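Local coordinates for protein HI1317 (PDB 1JOV) that probably interconverts the alpha and beta anomers of D-glucose 6-phosphate, as a member of the glucose-6-phosphate 1-epimerase family, at residues L110-F115 with A123-V128; Q160-G165 with Q203-S208. One frame throughout, in Å; residues are numbered along the deposited sequence. Where two conformers were deposited one is given.

How the interactions relate
Both contacts are antiparallel strand pairs of one eight-stranded sheet, and they illustrate how place in a sheet sets side-chain chemistry. Interaction 1 joins the second and third strands in the order across the sheet and is mostly buried; interaction 2 pairs the last two strands at the other end and is only partly buried. Their centres lie about 30 Å apart. In each pair one face is buried (Phe-112, Val-125 and Met-127; Val-161, Val-163 and Ile-204), while the other carries most of the charged and amide groups. In the conformers described, a water bridges opposite charges in interaction 1, whereas interaction 2 has a long direct salt bridge.

Interaction 1. Residues L110-F115 with A123-V128; sequences LEFELF and AKVSMV
Phe-112 and Met-127 meet on the buried face of two antiparallel strands, where ring and thioether chain cross at about a right angle. From its CB outward, Phe-112 first meets Val-125: Phe-112 CB lies 3.8 Å from Val-125 O and near Val-125 CB, and the same carbonyl O sits at the edge of the ring, near its plane and beside CD2. With CG anti to the carbonyl carbon (chi1 -61°), the ring is carried along the strand toward Met-127. CE2 then reaches the tip of that residue, with Met-127 SD 4.0 Å from Phe-112 CE2 and the methyl CE equally close. This is an oblique Met-aromatic contact, the sulfur lying 66° off the ring normal. Ile-35 of strand 31-36 packs against both partners, tying this face to another sheet of the all-beta fold.

The two strands form a regular beta hairpin within the aldose 1-epimerase family fold, held by backbone hydrogen bonds at three hydrogen-bonded pairs. At the central one, Phe-112 N gives a 2.8 Å bond to Val-125 O, and Val-125 N returns one to Phe-112 O. Toward the turn, the bond from Ala-123 N to Leu-114 O lengthens to 3.3 Å.

Glu-111, Glu-113 and Lys-124 occupy the other face, together with the buried Ser-126. Lys-124 extends from the backbone with CG anti to N (chi1 -176°), which sets CG 3.5 Å from Phe-112 O before the chain bends. In the conformer described, one water accepts from Lys-124 NZ and donates to Glu-111 OE1, which lies 4.9 Å from that NZ. Glu-111 OE2 makes a salt bridge with Arg-109, giving the two carboxylate oxygens separate partners.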
loop_
_atom_site.group_PDB
_atom_site.type_symbol
_atom_site.label_atom_id
_atom_site.label_comp_id
_atom_site.label_asym_id
_atom_site.label_seq_id
_atom_site.Cartn_x
_atom_site.Cartn_y
_atom_site.Cartn_z
ATOM N N LEU A 110 -11.067 -10.538 -2.627
ATOM C CA LEU A 110 -11.277 -9.835 -3.909
ATOM C C LEU A 110 -10.015 -10.073 -4.741
ATOM O O LEU A 110 -8.889 -10.079 -4.152
ATOM C CB LEU A 110 -11.284 -8.324 -3.608
ATOM C CG LEU A 110 -12.433 -7.889 -2.650
ATOM C CD1 LEU A 110 -12.319 -6.298 -2.590
ATOM C CD2 LEU A 110 -13.805 -8.383 -3.075
ATOM N N GLU A 111 -10.198 -10.261 -6.043
ATOM C CA GLU A 111 -9.037 -10.453 -6.968
ATOM C C GLU A 111 -9.191 -9.432 -8.054
ATOM O O GLU A 111 -10.289 -9.200 -8.520
ATOM C CB GLU A 111 -8.950 -11.860 -7.626
ATOM C CG GLU A 111 -8.753 -12.876 -6.485
ATOM C CD GLU A 111 -8.571 -14.302 -7.014
ATOM O OE1 GLU A 111 -8.454 -14.481 -8.257
ATOM O OE2 GLU A 111 -8.557 -15.245 -6.183
ATOM N N PHE A 112 -8.094 -8.823 -8.424
ATOM C CA PHE A 112 -8.022 -7.809 -9.470
ATOM C C PHE A 112 -7.043 -8.261 -10.504
ATOM O O PHE A 112 -6.058 -8.915 -10.182
ATOM C CB PHE A 112 -7.567 -6.481 -8.841
ATOM C CG PHE A 112 -8.545 -6.013 -7.803
ATOM C CD1 PHE A 112 -9.642 -5.279 -8.186
ATOM C CD2 PHE A 112 -8.374 -6.339 -6.450
ATOM C CE1 PHE A 112 -10.536 -4.837 -7.252
ATOM C CE2 PHE A 112 -9.289 -5.889 -5.507
ATOM C CZ PHE A 112 -10.364 -5.142 -5.909
ATOM N N GLU A 113 -7.265 -7.926 -11.778
ATOM C CA GLU A 113 -6.263 -8.277 -12.792
ATOM C C GLU A 113 -5.944 -7.031 -13.679
ATOM O O GLU A 113 -6.827 -6.167 -13.845
ATOM C CB GLU A 113 -6.776 -9.393 -13.692
ATOM C CG GLU A 113 -6.896 -10.727 -12.873
ATOM C CD GLU A 113 -7.652 -11.786 -13.621
ATOM O OE1 GLU A 113 -8.689 -11.419 -14.222
ATOM O OE2 GLU A 113 -7.183 -12.926 -13.665
ATOM N N LEU A 114 -4.704 -7.002 -14.159
ATOM C CA LEU A 114 -4.219 -5.933 -15.043
ATOM C C LEU A 114 -3.870 -6.593 -16.374
ATOM O O LEU A 114 -3.190 -7.674 -16.408
ATOM C CB LEU A 114 -2.932 -5.299 -14.490
ATOM C CG LEU A 114 -2.287 -4.226 -15.410
ATOM C CD1 LEU A 114 -3.339 -3.152 -15.563
ATOM C CD2 LEU A 114 -0.986 -3.783 -14.713
ATOM N N PHE A 115 -4.376 -6.034 -17.465
ATOM C CA PHE A 115 -4.154 -6.592 -18.810
ATOM C C PHE A 115 -3.418 -5.643 -19.715
ATOM O O PHE A 115 -3.536 -4.411 -19.606
ATOM C CB PHE A 115 -5.481 -6.967 -19.460
ATOM C CG PHE A 115 -6.212 -8.082 -18.787
ATOM C CD1 PHE A 115 -5.927 -9.440 -19.082
ATOM C CD2 PHE A 115 -7.199 -7.775 -17.876
ATOM C CE1 PHE A 115 -6.569 -10.438 -18.394
ATOM C CE2 PHE A 115 -7.848 -8.753 -17.215
ATOM C CZ PHE A 115 -7.532 -10.093 -17.438
ATOM N N ALA A 123 -0.689 -8.832 -14.636
ATOM C CA ALA A 123 -0.448 -8.907 -13.177
ATOM C C ALA A 123 -1.784 -9.170 -12.499
ATOM O O ALA A 123 -2.889 -8.975 -13.056
ATOM C CB ALA A 123 0.220 -7.598 -12.629
ATOM N N LYS A 124 -1.672 -9.602 -11.269
ATOM C CA LYS A 124 -2.850 -9.890 -10.472
ATOM C C LYS A 124 -2.700 -9.273 -9.068
ATOM O O LYS A 124 -1.576 -9.144 -8.595
ATOM C CB LYS A 124 -3.057 -11.401 -10.403
ATOM C CG LYS A 124 -4.322 -11.866 -9.681
ATOM C CD LYS A 124 -4.607 -13.324 -9.961
ATOM C CE LYS A 124 -3.485 -14.235 -9.475
ATOM N NZ LYS A 124 -3.867 -15.671 -9.534
ATOM N N VAL A 125 -3.757 -8.918 -8.398
ATOM C CA VAL A 125 -3.665 -8.557 -6.974
ATOM C C VAL A 125 -4.792 -9.265 -6.273
ATOM O O VAL A 125 -5.945 -9.222 -6.721
ATOM C CB VAL A 125 -3.799 -7.039 -6.708
ATOM C CG1 VAL A 125 -4.065 -6.783 -5.241
ATOM C CG2 VAL A 125 -2.544 -6.299 -7.163
ATOM N N SER A 126 -4.468 -9.919 -5.151
ATOM C CA SER A 126 -5.558 -10.449 -4.353
ATOM C C SER A 126 -5.555 -9.759 -3.000
ATOM O O SER A 126 -4.529 -9.417 -2.450
ATOM C CB SER A 126 -5.424 -11.983 -4.037
ATOM O OG SER A 126 -4.225 -12.258 -3.334
ATOM N N MET A 127 -6.728 -9.647 -2.406
ATOM C CA MET A 127 -6.842 -9.061 -1.093
ATOM C C MET A 127 -7.779 -9.935 -0.261
ATOM O O MET A 127 -8.852 -10.218 -0.726
ATOM C CB MET A 127 -7.444 -7.641 -1.155
ATOM C CG MET A 127 -6.580 -6.715 -2.074
ATOM S SD MET A 127 -7.389 -5.060 -2.121
ATOM C CE MET A 127 -6.345 -4.274 -3.383
ATOM N N VAL A 128 -7.345 -10.379 0.917
ATOM C CA VAL A 128 -8.120 -11.236 1.774
ATOM C C VAL A 128 -8.332 -10.481 3.100
ATOM O O VAL A 128 -7.379 -10.135 3.782
ATOM C CB VAL A 128 -7.433 -12.612 2.037
ATOM C CG1 VAL A 128 -8.337 -13.501 2.887
ATOM C CG2 VAL A 128 -7.072 -13.296 0.731
HETATM O O HOH W 1 -6.437 -16.187 -9.148
#

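Interaction 2. Residues Q160-G165 with Q203-S208; sequences QVEVQG and QILDKS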
loop_
_atom_site.group_PDB
_atom_site.type_symbol
_atom_site.label_atom_id
_atom_site.label_comp_id
_atom_site.label_asym_id
_atom_site.label_seq_id
_atom_site.Cartn_x
_atom_site.Cartn_y
_atom_site.Cartn_z
ATOM N N GLN A 160 5.163 10.224 17.701
ATOM C CA GLN A 160 4.850 9.272 18.692
ATOM C C GLN A 160 4.880 7.872 18.096
ATOM O O GLN A 160 4.259 7.005 18.659
ATOM C CB GLN A 160 3.472 9.586 19.322
ATOM C CG GLN A 160 3.419 10.867 20.177
ATOM C CD GLN A 160 2.045 11.153 20.798
ATOM O OE1 GLN A 160 1.773 10.748 21.922
ATOM N NE2 GLN A 160 1.197 11.873 20.072
ATOM N N VAL A 161 5.653 7.615 17.004
ATOM C CA VAL A 161 5.690 6.265 16.440
ATOM C C VAL A 161 7.076 5.580 16.596
ATOM O O VAL A 161 8.111 6.235 16.481
ATOM C CB VAL A 161 5.308 6.312 14.943
ATOM C CG1 VAL A 161 5.676 5.004 14.273
ATOM C CG2 VAL A 161 3.834 6.608 14.776
ATOM N N GLU A 162 7.098 4.243 16.848
ATOM C CA GLU A 162 8.380 3.554 16.735
ATOM C C GLU A 162 8.168 2.433 15.772
ATOM O O GLU A 162 7.135 1.770 15.782
ATOM C CB GLU A 162 8.954 2.983 18.043
ATOM C CG GLU A 162 8.963 3.927 19.237
ATOM C CD GLU A 162 9.258 3.183 20.542
ATOM O OE1 GLU A 162 10.023 2.181 20.532
ATOM O OE2 GLU A 162 8.711 3.559 21.601
ATOM N N VAL A 163 9.234 2.187 15.022
ATOM C CA VAL A 163 9.286 1.157 14.027
ATOM C C VAL A 163 10.176 0.052 14.599
ATOM O O VAL A 163 11.366 0.259 14.814
ATOM C CB VAL A 163 9.864 1.692 12.744
ATOM C CG1 VAL A 163 9.626 0.634 11.710
ATOM C CG2 VAL A 163 9.089 2.975 12.250
ATOM N N GLN A 164 9.566 -1.072 14.886
ATOM C CA GLN A 164 10.243 -2.223 15.447
ATOM C C GLN A 164 10.586 -3.303 14.436
ATOM O O GLN A 164 9.798 -3.574 13.515
ATOM C CB GLN A 164 9.353 -2.868 16.496
ATOM C CG GLN A 164 8.648 -1.907 17.462
ATOM C CD GLN A 164 7.739 -2.623 18.459
ATOM O OE1 GLN A 164 7.659 -2.228 19.635
ATOM N NE2 GLN A 164 7.038 -3.658 17.998
ATOM N N GLY A 165 11.749 -3.938 14.612
ATOM C CA GLY A 165 12.078 -5.078 13.775
ATOM C C GLY A 165 12.895 -4.878 12.520
ATOM O O GLY A 165 13.240 -5.856 11.868
ATOM N N GLN A 203 7.022 -4.040 12.813
ATOM C CA GLN A 203 5.745 -3.535 13.316
ATOM C C GLN A 203 5.827 -2.060 13.608
ATOM O O GLN A 203 6.913 -1.499 13.703
ATOM C CB GLN A 203 5.149 -4.416 14.428
ATOM C CG GLN A 203 5.990 -4.729 15.602
ATOM C CD GLN A 203 6.989 -5.845 15.354
ATOM O OE1 GLN A 203 6.692 -6.868 14.699
ATOM N NE2 GLN A 203 8.183 -5.657 15.876
ATOM N N ILE A 204 4.694 -1.374 13.632
ATOM C CA ILE A 204 4.735 0.034 13.814
ATOM C C ILE A 204 3.963 0.353 15.062
ATOM O O ILE A 204 2.764 0.147 15.143
ATOM C CB ILE A 204 4.018 0.680 12.634
ATOM C CG1 ILE A 204 4.834 0.543 11.344
ATOM C CG2 ILE A 204 3.746 2.101 12.969
ATOM C CD1 ILE A 204 4.053 1.143 10.022
ATOM N N LEU A 205 4.698 0.813 16.048
ATOM C CA LEU A 205 4.127 1.165 17.316
ATOM C C LEU A 205 3.649 2.592 17.280
ATOM O O LEU A 205 4.430 3.505 16.990
ATOM C CB LEU A 205 5.151 0.963 18.425
ATOM C CG LEU A 205 4.709 1.221 19.860
ATOM C CD1 LEU A 205 3.356 0.584 20.116
ATOM C CD2 LEU A 205 5.744 0.681 20.835
ATOM N N ASP A 206 2.371 2.777 17.576
ATOM C CA ASP A 206 1.751 4.088 17.599
ATOM C C ASP A 206 1.161 4.348 19.014
ATOM O O ASP A 206 0.231 3.623 19.479
ATOM C CB ASP A 206 0.689 4.210 16.483
ATOM C CG ASP A 206 0.104 5.582 16.362
ATOM O OD1 ASP A 206 0.383 6.453 17.210
ATOM O OD2 ASP A 206 -0.657 5.904 15.409
ATOM N N LYS A 207 1.752 5.342 19.685
ATOM C CA LYS A 207 1.443 5.700 21.073
ATOM C C LYS A 207 0.534 6.955 21.009
ATOM O O LYS A 207 0.127 7.498 22.034
ATOM C CB LYS A 207 2.730 6.052 21.807
ATOM C CG LYS A 207 3.539 4.848 22.272
ATOM C CD LYS A 207 4.913 5.274 22.738
ATOM C CE LYS A 207 5.741 5.780 21.560
ATOM N NZ LYS A 207 6.951 6.585 21.925
ATOM N N SER A 208 0.258 7.458 19.812
ATOM C CA SER A 208 -0.769 8.489 19.695
ATOM C C SER A 208 -2.178 7.840 19.549
ATOM O O SER A 208 -3.103 8.139 20.306
ATOM C CB SER A 208 -0.450 9.478 18.574
ATOM O OG SER A 208 -1.461 10.454 18.419
#
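Glu-162 and Leu-205 exchange two short backbone hydrogen bonds: Leu-205 N to Glu-162 O at 2.6 Å, and Glu-162 N to Leu-205 O at 2.8 Å. Gln-164 and Gln-203 form a second such pair, and Lys-207 N extends the bonding to Gln-160 O. On the face with Leu-205, in the conformer described, Glu-162 OE2 lies 3.5 Å from Lys-207 NZ, a long salt bridge between side chains that cross obliquely, with Lys-207 CE also close to the carboxylate.

Asp-206 holds the end of its strand: its OD1 accepts from Ser-208 N at 2.8 Å in an Asx turn and also from Phe-209 N, while OD2 takes the backbone N-H of Gly-156.

On the buried face, Val-161 CG1, anti to its own N (chi1 166°), reaches Ile-204 CG2 at 3.7 Å. Val-161 and Val-163 also pack on Leu-245 of strand 244-251, a strand of the neighbouring sheet that carries the predicted active-site residue Glu-248. Such a two-faced pair, largely apolar inward apart from the bonded Asp-206 and mostly polar outward around Leu-205, is characteristic of strands in a beta-sandwich; here they end one sheet of the galactose mutarotase-like fold.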